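Local coordinates for protein L-serine ammonia-lyase (Rhizomucor miehei CAU432, PDB 5C3U) that belongs to the pyridoxal-phosphate dependent enzyme family and carries pyridoxal-5'-phosphate in a pocket of its two-sheet alpha/beta fold, at residues 97-102 with 134-139. Numbering follows the deposited sequence.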
loop_
_atom_site.group_PDB
_atom_site.type_symbol
_atom_site.label_atom_id
_atom_site.label_comp_id
_atom_site.label_asym_id
_atom_site.label_seq_id
_atom_site.Cartn_x
_atom_site.Cartn_y
_atom_site.Cartn_z
ATOM N N ILE A 97 10.956 -7.218 -17.075
ATOM C CA ILE A 97 11.300 -5.967 -17.731
ATOM C C ILE A 97 10.670 -4.863 -16.871
ATOM O O ILE A 97 9.435 -4.776 -16.754
ATOM C CB ILE A 97 10.740 -5.908 -19.187
ATOM C CG1 ILE A 97 11.331 -7.039 -20.043
ATOM C CG2 ILE A 97 10.977 -4.533 -19.808
ATOM C CD1 ILE A 97 10.370 -7.571 -21.090
ATOM N N ILE A 98 11.514 -4.012 -16.306
ATOM C CA ILE A 98 11.055 -3.036 -15.336
ATOM C C ILE A 98 11.364 -1.611 -15.811
ATOM O O ILE A 98 12.499 -1.325 -16.161
ATOM C CB ILE A 98 11.711 -3.288 -13.950
ATOM C CG1 ILE A 98 11.312 -4.665 -13.396
ATOM C CG2 ILE A 98 11.374 -2.157 -12.982
ATOM C CD1 ILE A 98 9.815 -4.900 -13.260
ATOM N N VAL A 99 10.356 -0.739 -15.838
ATOM C CA VAL A 99 10.593 0.678 -16.168
ATOM C C VAL A 99 10.411 1.556 -14.918
ATOM O O VAL A 99 9.395 1.453 -14.192
ATOM C CB VAL A 99 9.649 1.168 -17.302
ATOM C CG1 VAL A 99 9.958 2.611 -17.707
ATOM C CG2 VAL A 99 9.769 0.252 -18.513
ATOM N N VAL A 100 11.362 2.459 -14.694
ATOM C CA VAL A 100 11.242 3.408 -13.575
ATOM C C VAL A 100 11.525 4.820 -14.122
ATOM O O VAL A 100 12.162 4.932 -15.180
ATOM C CB VAL A 100 12.192 3.045 -12.424
ATOM C CG1 VAL A 100 11.988 1.586 -11.960
ATOM C CG2 VAL A 100 13.643 3.282 -12.822
ATOM N N PRO A 101 10.997 5.880 -13.456
ATOM C CA PRO A 101 11.200 7.243 -13.954
ATOM C C PRO A 101 12.667 7.596 -13.991
ATOM O O PRO A 101 13.470 7.023 -13.237
ATOM C CB PRO A 101 10.480 8.120 -12.920
ATOM C CG PRO A 101 9.449 7.234 -12.309
ATOM C CD PRO A 101 10.043 5.848 -12.330
ATOM N N LYS A 102 13.006 8.538 -14.872
ATOM C CA LYS A 102 14.393 8.955 -15.095
ATOM C C LYS A 102 15.178 9.245 -13.819
ATOM O O LYS A 102 16.360 8.924 -13.753
ATOM C CB LYS A 102 14.440 10.171 -16.033
ATOM N N ARG A 134 3.825 -0.259 -20.591
ATOM C CA ARG A 134 2.721 -0.932 -21.259
ATOM C C ARG A 134 2.975 -1.206 -22.732
ATOM O O ARG A 134 2.520 -2.234 -23.249
ATOM C CB ARG A 134 1.405 -0.189 -21.060
ATOM C CG ARG A 134 0.847 -0.384 -19.660
ATOM C CD ARG A 134 -0.521 0.269 -19.492
ATOM N NE ARG A 134 -1.010 0.079 -18.124
ATOM C CZ ARG A 134 -1.615 -1.022 -17.691
ATOM N NH1 ARG A 134 -2.010 -1.115 -16.425
ATOM N NH2 ARG A 134 -1.803 -2.040 -18.516
ATOM N N LYS A 135 3.736 -0.330 -23.380
ATOM C CA LYS A 135 4.099 -0.498 -24.797
ATOM C C LYS A 135 5.223 -1.524 -25.027
ATOM O O LYS A 135 5.602 -1.771 -26.172
ATOM C CB LYS A 135 4.543 0.830 -25.429
ATOM C CG LYS A 135 3.844 2.091 -24.965
ATOM C CD LYS A 135 2.534 2.353 -25.675
ATOM C CE LYS A 135 2.199 3.839 -25.630
ATOM N NZ LYS A 135 0.726 4.059 -25.711
ATOM N N LEU A 136 5.759 -2.112 -23.956
ATOM C CA LEU A 136 6.869 -3.070 -24.083
ATOM C C LEU A 136 6.424 -4.515 -23.990
ATOM O O LEU A 136 7.251 -5.435 -24.034
ATOM C CB LEU A 136 7.923 -2.816 -23.003
ATOM C CG LEU A 136 8.521 -1.412 -22.952
ATOM C CD1 LEU A 136 9.681 -1.390 -21.963
ATOM C CD2 LEU A 136 8.989 -0.995 -24.341
ATOM N N VAL A 137 5.127 -4.716 -23.828
ATOM C CA VAL A 137 4.588 -6.034 -23.619
ATOM C C VAL A 137 4.454 -6.752 -24.964
ATOM O O VAL A 137 3.686 -6.335 -25.833
ATOM C CB VAL A 137 3.211 -6.009 -22.938
ATOM C CG1 VAL A 137 2.709 -7.431 -22.735
ATOM C CG2 VAL A 137 3.255 -5.255 -21.598
ATOM N N ARG A 138 5.201 -7.836 -25.107
ATOM C CA ARG A 138 5.198 -8.639 -26.332
ATOM C C ARG A 138 4.298 -9.873 -26.190
ATOM O O ARG A 138 3.607 -10.018 -25.181
ATOM C CB ARG A 138 6.643 -9.001 -26.689
ATOM C CG ARG A 138 7.458 -7.799 -27.166
ATOM C CD ARG A 138 8.817 -7.711 -26.482
ATOM N NE ARG A 138 9.276 -9.016 -26.010
ATOM C CZ ARG A 138 10.350 -9.227 -25.258
ATOM N NH1 ARG A 138 11.127 -8.224 -24.871
ATOM N NH2 ARG A 138 10.642 -10.463 -24.891
ATOM N N ARG A 139 4.277 -10.741 -27.208
ATOM C CA ARG A 139 3.343 -11.876 -27.258
ATOM C C ARG A 139 3.291 -12.777 -26.003
ATOM O O ARG A 139 2.232 -13.309 -25.664
ATOM C CB ARG A 139 3.572 -12.706 -28.537
ATOM C CG ARG A 139 4.907 -13.445 -28.599
ATOM C CD ARG A 139 5.117 -14.140 -29.946
ATOM N NE ARG A 139 5.311 -13.166 -31.020
ATOM C CZ ARG A 139 5.251 -13.439 -32.321
ATOM N NH1 ARG A 139 4.995 -14.669 -32.748
ATOM N NH2 ARG A 139 5.436 -12.463 -33.197
#
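Ile97 and Leu136 face each other with their CA atoms 8.3 Å apart, across a gap between a strand and a type I beta turn, Arg134 to Val137, that no backbone hydrogen bond bridges. Leu136, the third residue of that turn, points its side chain at the strand, and one of its methyls does all the touching. Its CD1 lies 3.8 Å from CG2 of Val99, where the two side chains meet at about a right angle, and 4.0 Å from CG2 of Ile97, whose side chain it crosses obliquely. Two residues apart on an extended strand, Ile97 and Val99 project from the same face and so share this methyl, whereas Ile98 turns to the other face, against Val82 and Val85 of helix 79-92. The loop 134-139 belongs to a beta-alpha-beta crossover: strand 118-121, helix 126-134 and the parallel strand 141-143 at the other edge of the four-stranded sheet, so that the connection passes over the inner strand 95-100. The helix packs Ala129 and Ala133 on Val99, and the loop continues this apolar cover with Leu136, which also touches Ile120. In Ile97, chi1 (-61°) separates the branches, putting CG1 beside the backbone N and CG2 anti to it. CD1 approaches the Arg138 guanidinium obliquely, 3.9 Å from NH1. The arginine chain bends at chi2 (132°) and chi3 (25°), but this exposed side chain also touches a neighbouring molecule in the crystal, so its pose may partly reflect the lattice; it crosses the isoleucine nearly perpendicularly, also touching Gln72 of strand 72-75.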